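Side-chain contacts in putative uncharacterized protein F9E10.5 (Arabidopsis thaliana, PDB 3AG7), which serves as the J-domain of an auxilin-like co-chaperone whose activity is required for chloroplast photorelocation movement, a process that depends on chloroplast actin filaments: residues A[6-11]-A[82-87]; A[16-21]-A[34-39]; A[55-60]-A[98-103]; A[64-67]-A[71-74]. One frame throughout, in Å; residues are numbered along the deposited sequence.

From the N terminus, helix 5-19 enters the first two contacts. Contact 1 closes the longest loop, from 6-11 to 82-87 on helix 80-100. Nested inside it, contact 2 brings 34-39, in the connection before helix 54-68, back to the end of helix 5-19. Contact 3 opens only after contact 2 has closed, and it crosses contact 1, because 98-103 lies beyond 82-87; it joins helices 54-68 and 80-100 about 26 Å from contact 1, centre to centre. The short turn of contact 4 is nested within both contacts 1 and 3. Contacts 1, 2 and 4 touch one another through M85, W38, A86 and L73, whereas contact 3 touches neither contact 1 nor contact 2 and shares helix 54-68 with contact 4.

Contact 1 of 4, residues A[6-11]-A[82-87]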
loop_
_atom_site.group_PDB
_atom_site.type_symbol
_atom_site.label_atom_id
_atom_site.label_comp_id
_atom_site.label_asym_id
_atom_site.label_seq_id
_atom_site.Cartn_x
_atom_site.Cartn_y
_atom_site.Cartn_z
ATOM N N GLU A 6 6.060 -15.725 -14.084
ATOM C CA GLU A 6 7.303 -14.985 -13.862
ATOM C C GLU A 6 6.990 -13.551 -13.410
ATOM O O GLU A 6 7.630 -13.017 -12.507
ATOM C CB GLU A 6 8.146 -14.993 -15.127
ATOM C CG GLU A 6 9.564 -14.522 -14.936
ATOM C CD GLU A 6 10.454 -14.826 -16.134
ATOM O OE1 GLU A 6 10.076 -15.689 -16.966
ATOM O OE2 GLU A 6 11.540 -14.205 -16.224
ATOM N N GLU A 7 5.952 -12.971 -13.987
ATOM C CA GLU A 7 5.533 -11.609 -13.627
ATOM C C GLU A 7 5.009 -11.532 -12.214
ATOM O O GLU A 7 5.375 -10.650 -11.433
ATOM C CB GLU A 7 4.489 -11.143 -14.628
ATOM C CG GLU A 7 5.057 -11.193 -16.089
ATOM C CD GLU A 7 4.615 -12.441 -16.920
ATOM O OE1 GLU A 7 5.265 -13.525 -16.901
ATOM O OE2 GLU A 7 3.659 -12.288 -17.711
ATOM N N ILE A 8 4.210 -12.522 -11.850
ATOM C CA ILE A 8 3.685 -12.575 -10.502
ATOM C C ILE A 8 4.832 -12.776 -9.501
ATOM O O ILE A 8 4.867 -12.119 -8.451
ATOM C CB ILE A 8 2.620 -13.666 -10.358
ATOM C CG1 ILE A 8 1.327 -13.296 -11.126
ATOM C CG2 ILE A 8 2.321 -13.926 -8.906
ATOM C CD1 ILE A 8 0.562 -12.040 -10.541
ATOM N N LYS A 9 5.775 -13.683 -9.795
ATOM C CA LYS A 9 6.873 -13.898 -8.822
ATOM C C LYS A 9 7.761 -12.669 -8.661
ATOM O O LYS A 9 8.252 -12.360 -7.534
ATOM C CB LYS A 9 7.706 -15.122 -9.197
ATOM C CG LYS A 9 7.152 -16.471 -8.688
ATOM C CD LYS A 9 5.639 -16.697 -8.869
ATOM C CE LYS A 9 5.134 -17.772 -7.862
ATOM N NZ LYS A 9 3.827 -18.364 -8.293
ATOM N N ASN A 10 7.929 -11.937 -9.757
ATOM C CA ASN A 10 8.649 -10.637 -9.744
ATOM C C ASN A 10 7.961 -9.537 -8.940
ATOM O O ASN A 10 8.611 -8.788 -8.219
ATOM C CB ASN A 10 8.910 -10.132 -11.166
ATOM C CG ASN A 10 10.005 -10.910 -11.873
ATOM O OD1 ASN A 10 10.853 -11.538 -11.240
ATOM N ND2 ASN A 10 10.016 -10.838 -13.182
ATOM N N ILE A 11 6.640 -9.498 -9.023
ATOM C CA ILE A 11 5.822 -8.636 -8.181
ATOM C C ILE A 11 5.964 -9.048 -6.734
ATOM O O ILE A 11 6.165 -8.211 -5.873
ATOM C CB ILE A 11 4.334 -8.676 -8.631
ATOM C CG1 ILE A 11 4.195 -7.993 -10.014
ATOM C CG2 ILE A 11 3.404 -8.043 -7.536
ATOM C CD1 ILE A 11 2.759 -8.211 -10.678
ATOM N N GLN A 82 -2.186 -5.507 -11.638
ATOM C CA GLN A 82 -2.320 -4.375 -10.721
ATOM C C GLN A 82 -3.123 -4.804 -9.483
ATOM O O GLN A 82 -2.754 -4.487 -8.347
ATOM C CB GLN A 82 -2.954 -3.143 -11.404
ATOM C CG GLN A 82 -1.934 -2.410 -12.317
ATOM C CD GLN A 82 -2.568 -1.253 -13.048
ATOM O OE1 GLN A 82 -3.760 -1.278 -13.298
ATOM N NE2 GLN A 82 -1.776 -0.233 -13.408
ATOM N N LYS A 83 -4.201 -5.534 -9.710
ATOM C CA LYS A 83 -5.043 -6.001 -8.627
ATOM C C LYS A 83 -4.288 -6.946 -7.712
ATOM O O LYS A 83 -4.418 -6.885 -6.488
ATOM C CB LYS A 83 -6.312 -6.657 -9.169
ATOM C CG LYS A 83 -7.270 -5.561 -9.665
ATOM C CD LYS A 83 -8.571 -6.105 -10.181
ATOM C CE LYS A 83 -8.438 -6.653 -11.576
ATOM N NZ LYS A 83 -9.815 -6.888 -12.083
ATOM N N TYR A 84 -3.560 -7.870 -8.297
ATOM C CA TYR A 84 -2.680 -8.733 -7.513
ATOM C C TYR A 84 -1.681 -7.955 -6.637
ATOM O O TYR A 84 -1.603 -8.187 -5.417
ATOM C CB TYR A 84 -1.942 -9.718 -8.436
ATOM C CG TYR A 84 -1.056 -10.678 -7.687
ATOM C CD1 TYR A 84 -1.556 -11.904 -7.218
ATOM C CD2 TYR A 84 0.224 -10.314 -7.309
ATOM C CE1 TYR A 84 -0.722 -12.790 -6.520
ATOM C CE2 TYR A 84 1.054 -11.186 -6.643
ATOM C CZ TYR A 84 0.576 -12.408 -6.219
ATOM O OH TYR A 84 1.398 -13.245 -5.482
ATOM N N MET A 85 -0.962 -6.990 -7.217
ATOM C CA MET A 85 0.011 -6.213 -6.472
ATOM C C MET A 85 -0.692 -5.478 -5.343
ATOM O O MET A 85 -0.213 -5.465 -4.196
ATOM C CB MET A 85 0.680 -5.202 -7.422
ATOM C CG MET A 85 2.111 -4.952 -7.138
ATOM S SD MET A 85 2.727 -3.752 -8.319
ATOM C CE MET A 85 2.520 -2.302 -7.294
ATOM N N ALA A 86 -1.834 -4.868 -5.665
ATOM C CA ALA A 86 -2.590 -4.091 -4.680
ATOM C C ALA A 86 -3.049 -4.977 -3.522
ATOM O O ALA A 86 -3.063 -4.554 -2.395
ATOM C CB ALA A 86 -3.792 -3.440 -5.327
ATOM N N GLU A 87 -3.492 -6.190 -3.829
ATOM C CA GLU A 87 -3.983 -7.079 -2.783
ATOM C C GLU A 87 -2.855 -7.352 -1.776
ATOM O O GLU A 87 -3.072 -7.330 -0.542
ATOM C CB GLU A 87 -4.476 -8.388 -3.407
ATOM C CG GLU A 87 -4.876 -9.471 -2.416
ATOM C CD GLU A 87 -5.244 -10.792 -3.115
ATOM O OE1 GLU A 87 -4.498 -11.774 -2.942
ATOM O OE2 GLU A 87 -6.215 -10.836 -3.901
#
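I8 lies across the ring of Y84 with two of its methyl groups. Its CD1 carbon sits over one face, 3.7 Å from the ring centroid and 18° off the normal, a CH-pi contact displaced toward the rim on the CG side. The other methyl, CG2, reaches the phenol end, where it is 3.5 Å from Y84 CZ. Both placements follow from the I8 rotamer: CG2 points opposite the backbone N, while CG1 stands beside that N (chi1 -70°) and a further bend at chi2 folds CD1 down onto the ring. Y84 meets this branch because its own CG is anti to the backbone N, which carries the ring out from helix 80-100 toward helix 5-19. One turn further along, I11 approaches the same ring at its edge, near the plane, with CG2 3.9 Å from Y84 CD2. That methyl is shared, since it also presses on M85 CG at 3.4 Å, closer than normal for two carbons, and the side chains of I11 and M85 meet at about a right angle. Beyond CG, the methionine chain bends away toward W38. The two short helical segments run roughly parallel, their axes 10.5 Å apart and inclined by 28°, a spacing bridged by side chains. Helix 5-19, packed here against helix 80-100, is consistent with the additional N-terminal helix known from auxilin J-domains. Across the two segments the contact is wholly apolar; the tyrosine hydroxyl is instead hydrogen-bonded to D12, so Y84 offers its ring to the isoleucines while its polar end remains satisfied within helix 5-19.

Contact 2 of 4, residues A[16-21]-A[34-39]; sequences RKWSSG and QYILWS
Y35 makes the first approach to W18, through its CB carbon, which is 4.0 Å from W18 CD1 on the pyrrole side of the indole; its phenol ring leads off elsewhere. The backbone of Y35 adds a polar link to the helix. A water molecule donates to Y35 O at 2.8 Å and accepts from K17 NZ at the same distance, and the lysine ammonium has a further, weak bond to K14 O. I36 comes next and carries most of the contact. Its CG2 methyl stands over the centre of the six-membered ring of W18, 3.5 Å from the centroid and 14° off the normal, a nearly perpendicular CH-pi contact. I36 CB covers the fused bond beside it, 3.6 Å from W18 CD2, and CD1 extends to W18 CB at 3.9 Å. This spread over the indole arises because CG1 is anti to the backbone N (chi1 -169°), leaving CG2 wedged between the N and the carbonyl carbon. The indole itself is fixed from outside the pair: NE1 is hydrogen-bonded to T32 O, and K22 adds a cation-pi contact. After I36 the segment moves away from helix 5-19, L37 packing on W43 and W38 on Q82 and M85. It belongs to a long connection between helices 26-30 and 54-68, consistent with the long loop of auxilin J-domains. Within the strandless fold, I36 is lodged between K14, I15 and W18 of helix 5-19 and V89 of helix 80-100, while the loop residues T32 and L33 border the indole.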
loop_
_atom_site.group_PDB
_atom_site.type_symbol
_atom_site.label_atom_id
_atom_site.label_comp_id
_atom_site.label_asym_id
_atom_site.label_seq_id
_atom_site.Cartn_x
_atom_site.Cartn_y
_atom_site.Cartn_z
ATOM N N ARG A 16 8.237 -7.842 -1.390
ATOM C CA ARG A 16 9.072 -8.305 -0.249
ATOM C C ARG A 16 10.210 -7.344 0.060
ATOM O O ARG A 16 10.452 -7.028 1.232
ATOM C CB ARG A 16 9.642 -9.711 -0.492
ATOM C CG ARG A 16 8.665 -10.843 -0.193
ATOM C CD ARG A 16 9.348 -12.218 -0.371
ATOM N NE ARG A 16 10.183 -12.338 -1.575
ATOM C CZ ARG A 16 9.839 -13.045 -2.657
ATOM N NH1 ARG A 16 8.688 -13.670 -2.689
ATOM N NH2 ARG A 16 10.639 -13.119 -3.703
ATOM N N LYS A 17 10.882 -6.856 -0.978
ATOM C CA LYS A 17 12.028 -5.970 -0.825
ATOM C C LYS A 17 11.504 -4.641 -0.293
ATOM O O LYS A 17 12.048 -4.097 0.658
ATOM C CB LYS A 17 12.787 -5.807 -2.148
ATOM C CG LYS A 17 13.779 -4.658 -2.199
ATOM C CD LYS A 17 14.114 -4.216 -3.647
ATOM C CE LYS A 17 12.883 -3.790 -4.498
ATOM N NZ LYS A 17 11.789 -2.957 -3.835
ATOM N N TRP A 18 10.370 -4.199 -0.829
ATOM C CA TRP A 18 9.799 -2.920 -0.393
ATOM C C TRP A 18 9.322 -2.941 1.070
ATOM O O TRP A 18 9.534 -1.981 1.822
ATOM C CB TRP A 18 8.719 -2.465 -1.359
ATOM C CG TRP A 18 7.982 -1.210 -0.880
ATOM C CD1 TRP A 18 8.386 0.087 -1.031
ATOM C CD2 TRP A 18 6.727 -1.167 -0.229
ATOM N NE1 TRP A 18 7.480 0.932 -0.453
ATOM C CE2 TRP A 18 6.444 0.186 0.048
ATOM C CE3 TRP A 18 5.812 -2.145 0.167
ATOM C CZ2 TRP A 18 5.266 0.583 0.682
ATOM C CZ3 TRP A 18 4.685 -1.761 0.825
ATOM C CH2 TRP A 18 4.413 -0.410 1.072
ATOM N N SER A 19 8.732 -4.039 1.501
ATOM C CA SER A 19 8.051 -4.048 2.766
ATOM C C SER A 19 9.000 -4.430 3.895
ATOM O O SER A 19 8.649 -4.312 5.077
ATOM C CB SER A 19 6.852 -4.998 2.740
ATOM O OG SER A 19 7.242 -6.364 2.544
ATOM N N SER A 20 10.174 -4.935 3.520
ATOM C CA SER A 20 11.143 -5.433 4.526
ATOM C C SER A 20 11.444 -4.383 5.576
ATOM O O SER A 20 11.873 -3.272 5.246
ATOM C CB SER A 20 12.470 -5.799 3.885
ATOM O OG SER A 20 13.288 -6.413 4.873
ATOM N N GLY A 21 11.272 -4.771 6.837
ATOM C CA GLY A 21 11.561 -3.887 7.980
ATOM C C GLY A 21 10.527 -2.789 8.132
ATOM O O GLY A 21 10.715 -1.864 8.937
ATOM N N GLN A 34 5.128 5.489 -2.727
ATOM C CA GLN A 34 5.505 5.981 -4.062
ATOM C C GLN A 34 6.590 5.096 -4.660
ATOM O O GLN A 34 6.850 5.142 -5.866
ATOM C CB GLN A 34 5.948 7.456 -3.990
ATOM C CG GLN A 34 7.181 7.708 -3.154
ATOM C CD GLN A 34 6.857 8.110 -1.715
ATOM O OE1 GLN A 34 6.042 7.478 -1.036
ATOM N NE2 GLN A 34 7.518 9.180 -1.239
ATOM N N TYR A 35 7.169 4.254 -3.811
ATOM C CA TYR A 35 8.254 3.365 -4.230
ATOM C C TYR A 35 7.736 1.974 -4.585
ATOM O O TYR A 35 8.498 1.129 -5.021
ATOM C CB TYR A 35 9.335 3.283 -3.161
ATOM C CG TYR A 35 10.055 4.601 -2.977
ATOM C CD1 TYR A 35 10.929 5.069 -3.952
ATOM C CD2 TYR A 35 9.814 5.387 -1.864
ATOM C CE1 TYR A 35 11.566 6.282 -3.810
ATOM C CE2 TYR A 35 10.438 6.605 -1.715
ATOM C CZ TYR A 35 11.311 7.048 -2.686
ATOM O OH TYR A 35 11.951 8.261 -2.527
ATOM N N ILE A 36 6.443 1.727 -4.409
ATOM C CA ILE A 36 5.876 0.415 -4.770
ATOM C C ILE A 36 4.703 0.567 -5.748
ATOM O O ILE A 36 4.497 -0.274 -6.631
ATOM C CB ILE A 36 5.507 -0.440 -3.505
ATOM C CG1 ILE A 36 5.160 -1.905 -3.854
ATOM C CG2 ILE A 36 4.406 0.170 -2.700
ATOM C CD1 ILE A 36 6.336 -2.693 -4.423
ATOM N N LEU A 37 3.965 1.664 -5.664
ATOM C CA LEU A 37 2.834 1.795 -6.576
ATOM C C LEU A 37 3.240 2.176 -8.005
ATOM O O LEU A 37 4.251 2.848 -8.227
ATOM C CB LEU A 37 1.842 2.813 -6.027
ATOM C CG LEU A 37 1.250 2.406 -4.663
ATOM C CD1 LEU A 37 0.281 3.425 -4.240
ATOM C CD2 LEU A 37 0.579 1.025 -4.766
ATOM N N TRP A 38 2.419 1.775 -8.972
ATOM C CA TRP A 38 2.645 2.133 -10.374
ATOM C C TRP A 38 2.353 3.601 -10.680
ATOM O O TRP A 38 1.690 4.286 -9.893
ATOM C CB TRP A 38 1.775 1.253 -11.267
ATOM C CG TRP A 38 0.342 1.309 -10.918
ATOM C CD1 TRP A 38 -0.608 2.186 -11.403
ATOM C CD2 TRP A 38 -0.322 0.495 -9.958
ATOM N NE1 TRP A 38 -1.821 1.935 -10.802
ATOM C CE2 TRP A 38 -1.676 0.877 -9.944
ATOM C CE3 TRP A 38 0.086 -0.577 -9.159
ATOM C CZ2 TRP A 38 -2.620 0.272 -9.095
ATOM C CZ3 TRP A 38 -0.846 -1.185 -8.332
ATOM C CH2 TRP A 38 -2.189 -0.781 -8.328
ATOM N N SER A 39 2.773 4.059 -11.864
ATOM C CA SER A 39 2.474 5.426 -12.325
ATOM C C SER A 39 0.986 5.777 -12.371
ATOM O O SER A 39 0.185 5.028 -12.922
ATOM C CB SER A 39 3.072 5.654 -13.727
ATOM O OG SER A 39 3.878 6.812 -13.704
HETATM O O HOH W 1 10.534 -0.532 -4.189
#

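Contact 3 of 4, residues A[55-60]-A[98-103]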
loop_
_atom_site.group_PDB
_atom_site.type_symbol
_atom_site.label_atom_id
_atom_site.label_comp_id
_atom_site.label_asym_id
_atom_site.label_seq_id
_atom_site.Cartn_x
_atom_site.Cartn_y
_atom_site.Cartn_z
ATOM N N ASN A 55 -4.957 12.148 13.432
ATOM C CA ASN A 55 -5.828 12.386 12.287
ATOM C C ASN A 55 -5.080 12.442 10.968
ATOM O O ASN A 55 -5.662 12.117 9.945
ATOM C CB ASN A 55 -6.760 13.604 12.418
ATOM C CG ASN A 55 -7.572 13.851 11.137
ATOM O OD1 ASN A 55 -8.309 12.962 10.665
ATOM N ND2 ASN A 55 -7.393 15.041 10.529
ATOM N N ALA A 56 -3.798 12.828 10.999
ATOM C CA ALA A 56 -2.971 12.863 9.771
ATOM C C ALA A 56 -2.704 11.443 9.288
ATOM O O ALA A 56 -2.768 11.154 8.076
ATOM C CB ALA A 56 -1.677 13.574 10.034
ATOM N N VAL A 57 -2.455 10.549 10.238
ATOM C CA VAL A 57 -2.253 9.127 9.884
ATOM C C VAL A 57 -3.538 8.600 9.250
ATOM O O VAL A 57 -3.499 7.967 8.198
ATOM C CB VAL A 57 -1.823 8.284 11.068
ATOM C CG1 VAL A 57 -1.723 6.811 10.649
ATOM C CG2 VAL A 57 -0.454 8.797 11.597
ATOM N N ARG A 58 -4.661 8.832 9.920
ATOM C CA ARG A 58 -5.966 8.387 9.442
ATOM C C ARG A 58 -6.315 8.951 8.089
ATOM O O ARG A 58 -6.916 8.254 7.257
ATOM C CB ARG A 58 -7.056 8.653 10.492
ATOM C CG ARG A 58 -6.783 7.888 11.755
ATOM C CD ARG A 58 -7.934 7.896 12.759
ATOM N NE ARG A 58 -7.677 6.886 13.801
ATOM C CZ ARG A 58 -6.983 7.115 14.914
ATOM N NH1 ARG A 58 -6.518 8.337 15.185
ATOM N NH2 ARG A 58 -6.767 6.132 15.778
ATOM N N LYS A 59 -5.954 10.213 7.849
ATOM C CA LYS A 59 -6.213 10.776 6.551
ATOM C C LYS A 59 -5.408 10.110 5.426
ATOM O O LYS A 59 -5.945 9.788 4.330
ATOM C CB LYS A 59 -5.963 12.269 6.575
ATOM C CG LYS A 59 -6.341 12.879 5.252
ATOM C CD LYS A 59 -6.519 14.351 5.417
ATOM C CE LYS A 59 -7.983 14.705 5.269
ATOM N NZ LYS A 59 -8.002 16.047 4.668
ATOM N N SER A 60 -4.133 9.864 5.713
ATOM C CA SER A 60 -3.249 9.252 4.733
ATOM C C SER A 60 -3.667 7.794 4.500
ATOM O O SER A 60 -3.648 7.280 3.378
ATOM C CB SER A 60 -1.803 9.359 5.216
ATOM O OG SER A 60 -1.283 10.660 4.988
ATOM N N ASP A 98 -4.281 -1.883 11.880
ATOM C CA ASP A 98 -4.763 -2.446 13.129
ATOM C C ASP A 98 -3.759 -2.271 14.284
ATOM O O ASP A 98 -4.157 -1.991 15.400
ATOM C CB ASP A 98 -5.142 -3.914 12.925
ATOM C CG ASP A 98 -5.736 -4.508 14.171
ATOM O OD1 ASP A 98 -6.966 -4.346 14.386
ATOM O OD2 ASP A 98 -4.954 -5.067 14.953
ATOM N N HIS A 99 -2.465 -2.432 14.006
ATOM C CA HIS A 99 -1.419 -2.161 15.002
ATOM C C HIS A 99 -1.388 -0.691 15.433
ATOM O O HIS A 99 -1.322 -0.392 16.618
ATOM C CB HIS A 99 -0.053 -2.583 14.434
ATOM C CG HIS A 99 1.097 -2.382 15.369
ATOM N ND1 HIS A 99 1.424 -3.297 16.351
ATOM C CD2 HIS A 99 2.045 -1.415 15.421
ATOM C CE1 HIS A 99 2.505 -2.881 16.990
ATOM N NE2 HIS A 99 2.901 -1.744 16.444
ATOM N N PHE A 100 -1.452 0.225 14.474
ATOM C CA PHE A 100 -1.512 1.660 14.766
ATOM C C PHE A 100 -2.619 1.997 15.774
ATOM O O PHE A 100 -2.402 2.784 16.730
ATOM C CB PHE A 100 -1.702 2.459 13.452
ATOM C CG PHE A 100 -2.057 3.914 13.662
ATOM C CD1 PHE A 100 -1.117 4.805 14.170
ATOM C CD2 PHE A 100 -3.366 4.386 13.400
ATOM C CE1 PHE A 100 -1.476 6.166 14.397
ATOM C CE2 PHE A 100 -3.726 5.713 13.661
ATOM C CZ PHE A 100 -2.776 6.600 14.172
ATOM N N ASN A 101 -3.804 1.439 15.554
ATOM C CA ASN A 101 -4.981 1.790 16.343
ATOM C C ASN A 101 -4.977 1.175 17.734
ATOM O O ASN A 101 -5.843 1.469 18.542
ATOM C CB ASN A 101 -6.273 1.454 15.603
ATOM C CG ASN A 101 -6.652 2.511 14.592
ATOM O OD1 ASN A 101 -6.890 3.670 14.944
ATOM N ND2 ASN A 101 -6.655 2.138 13.326
ATOM N N THR A 102 -3.961 0.371 18.035
ATOM C CA THR A 102 -3.827 -0.240 19.356
ATOM C C THR A 102 -2.442 0.043 19.945
ATOM O O THR A 102 -2.325 0.844 20.860
ATOM C CB THR A 102 -4.102 -1.751 19.331
ATOM O OG1 THR A 102 -3.188 -2.369 18.409
ATOM C CG2 THR A 102 -5.531 -2.037 18.854
ATOM N N LEU A 103 -1.396 -0.585 19.405
ATOM C CA LEU A 103 -0.027 -0.490 19.955
ATOM C C LEU A 103 0.788 0.761 19.512
ATOM O O LEU A 103 1.524 1.350 20.309
ATOM C CB LEU A 103 0.751 -1.771 19.612
ATOM C CG LEU A 103 0.132 -3.001 20.281
ATOM C CD1 LEU A 103 0.774 -4.301 19.871
ATOM C CD2 LEU A 103 0.229 -2.818 21.767
HETATM O O HOH W 2 -9.260 4.619 13.707
#
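The side-chain oxygen of N101 is held by two donors. R58 NH2 reaches N101 OD1 at 2.6 Å, with an N-H...O angle of 149°, and a water donates to the same oxygen at 2.8 Å. That water in turn accepts from R58 NE, so direct and water-mediated links run from one guanidinium to one amide. They close the far end of the antiparallel helical hairpin that defines the J-domain, formed here by helices 54-68 and 80-100. The long, extended chain of R58 brings its charged end across to the other helix. The amide oxygen lies somewhat out of the guanidinium plane, by 19°, while F100 CE2 sits over the centre of one guanidinium face. The phenyl and guanidinium planes are 52° apart, which rules out a parallel stack. Beneath this polar rim the hairpin is apolar: I26 of helix 26-30 packs against both V57 and F100. The F100 ring swings out on the side opposite its own amide nitrogen and turns a face to V57, whose CG1 methyl stands 3.7 Å from its centroid, almost on the normal; the branch point follows, with V57 CB 3.7 Å from F100 CZ.

Contact 4 of 4, residues A[64-67]-A[71-74]; sequences ALLI and DKLQ
No ring takes part where helix 54-68 meets helix 70-75; the planar groups are the peptide carbonyls of L66 and I67, whose oxygens are met by the aliphatic carbons of K72 and L73. The lysine chain of K72 curls past L66 O, with CB, CG and CD all close to it and CG at 3.4 Å. A bend at chi2 (-89°) wraps the chain in this way, then lays its outer half beside the leucine, K72 CE being 4.0 Å from L66 CD2 as the two side chains run alongside and point the same way. On the next residue, I67 O is approached by a methyl of L73, whose CD2 is 3.4 Å away. Both contacts are van der Waals in kind. L73 also continues inward, touching A86 of helix 80-100, whereas L66 stays at the surface; I67, whose CB leads away from the segment 71-74, packs on W43. Only three residues separate the segments, so the chain turns sharply between them. This turn holds the HPD signature of J-domains, which ends in D71, at the tip of the helical hairpin; in J-proteins generally that tripeptide is needed to stimulate the ATPase of the partner Hsp70.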
loop_
_atom_site.group_PDB
_atom_site.type_symbol
_atom_site.label_atom_id
_atom_site.label_comp_id
_atom_site.label_asym_id
_atom_site.label_seq_id
_atom_site.Cartn_x
_atom_site.Cartn_y
_atom_site.Cartn_z
ATOM N N ALA A 64 -4.871 6.002 0.927
ATOM C CA ALA A 64 -4.340 4.716 0.449
ATOM C C ALA A 64 -5.468 3.707 0.199
ATOM O O ALA A 64 -5.440 2.981 -0.787
ATOM C CB ALA A 64 -3.292 4.120 1.442
ATOM N N LEU A 65 -6.445 3.642 1.090
ATOM C CA LEU A 65 -7.612 2.755 0.879
ATOM C C LEU A 65 -8.296 3.046 -0.436
ATOM O O LEU A 65 -8.745 2.136 -1.142
ATOM C CB LEU A 65 -8.663 3.007 1.956
ATOM C CG LEU A 65 -9.100 1.913 2.913
ATOM C CD1 LEU A 65 -7.902 1.095 3.378
ATOM C CD2 LEU A 65 -9.825 2.579 4.084
ATOM N N LEU A 66 -8.464 4.337 -0.711
ATOM C CA LEU A 66 -9.257 4.747 -1.857
ATOM C C LEU A 66 -8.562 4.405 -3.148
ATOM O O LEU A 66 -9.218 4.373 -4.214
ATOM C CB LEU A 66 -9.591 6.240 -1.789
ATOM C CG LEU A 66 -10.551 6.596 -0.656
ATOM C CD1 LEU A 66 -10.807 8.092 -0.690
ATOM C CD2 LEU A 66 -11.879 5.815 -0.722
ATOM N N ILE A 67 -7.247 4.190 -3.073
ATOM C CA ILE A 67 -6.454 3.698 -4.201
ATOM C C ILE A 67 -6.387 2.171 -4.253
ATOM O O ILE A 67 -6.495 1.566 -5.336
ATOM C CB ILE A 67 -5.021 4.281 -4.191
ATOM C CG1 ILE A 67 -5.117 5.792 -4.341
ATOM C CG2 ILE A 67 -4.120 3.613 -5.276
ATOM C CD1 ILE A 67 -3.789 6.561 -4.205
ATOM N N ASP A 71 -12.230 -3.100 -4.323
ATOM C CA ASP A 71 -13.449 -2.594 -4.948
ATOM C C ASP A 71 -13.172 -1.340 -5.766
ATOM O O ASP A 71 -13.743 -1.160 -6.841
ATOM C CB ASP A 71 -14.533 -2.294 -3.889
ATOM C CG ASP A 71 -15.889 -1.968 -4.512
ATOM O OD1 ASP A 71 -16.357 -2.778 -5.329
ATOM O OD2 ASP A 71 -16.504 -0.921 -4.183
ATOM N N LYS A 72 -12.304 -0.468 -5.256
ATOM C CA LYS A 72 -11.908 0.745 -5.994
ATOM C C LYS A 72 -11.103 0.429 -7.259
ATOM O O LYS A 72 -11.222 1.112 -8.283
ATOM C CB LYS A 72 -11.113 1.715 -5.085
ATOM C CG LYS A 72 -11.976 2.460 -4.084
ATOM C CD LYS A 72 -12.508 3.761 -4.634
ATOM C CE LYS A 72 -13.724 4.204 -3.840
ATOM N NZ LYS A 72 -14.472 5.253 -4.573
ATOM N N LEU A 73 -10.245 -0.576 -7.174
ATOM C CA LEU A 73 -9.420 -0.927 -8.320
ATOM C C LEU A 73 -10.293 -1.482 -9.427
ATOM O O LEU A 73 -10.066 -1.199 -10.623
ATOM C CB LEU A 73 -8.413 -1.987 -7.915
ATOM C CG LEU A 73 -7.307 -1.402 -7.053
ATOM C CD1 LEU A 73 -6.657 -2.492 -6.208
ATOM C CD2 LEU A 73 -6.299 -0.630 -7.927
ATOM N N GLN A 74 -11.212 -2.360 -9.023
ATOM C CA GLN A 74 -12.165 -2.963 -9.956
ATOM C C GLN A 74 -12.925 -1.813 -10.592
ATOM O O GLN A 74 -12.982 -1.697 -11.812
ATOM C CB GLN A 74 -13.134 -3.916 -9.226
ATOM C CG GLN A 74 -14.437 -4.202 -9.971
ATOM C CD GLN A 74 -14.230 -5.110 -11.155
ATOM O OE1 GLN A 74 -14.877 -4.944 -12.192
ATOM N NE2 GLN A 74 -13.315 -6.077 -11.017
#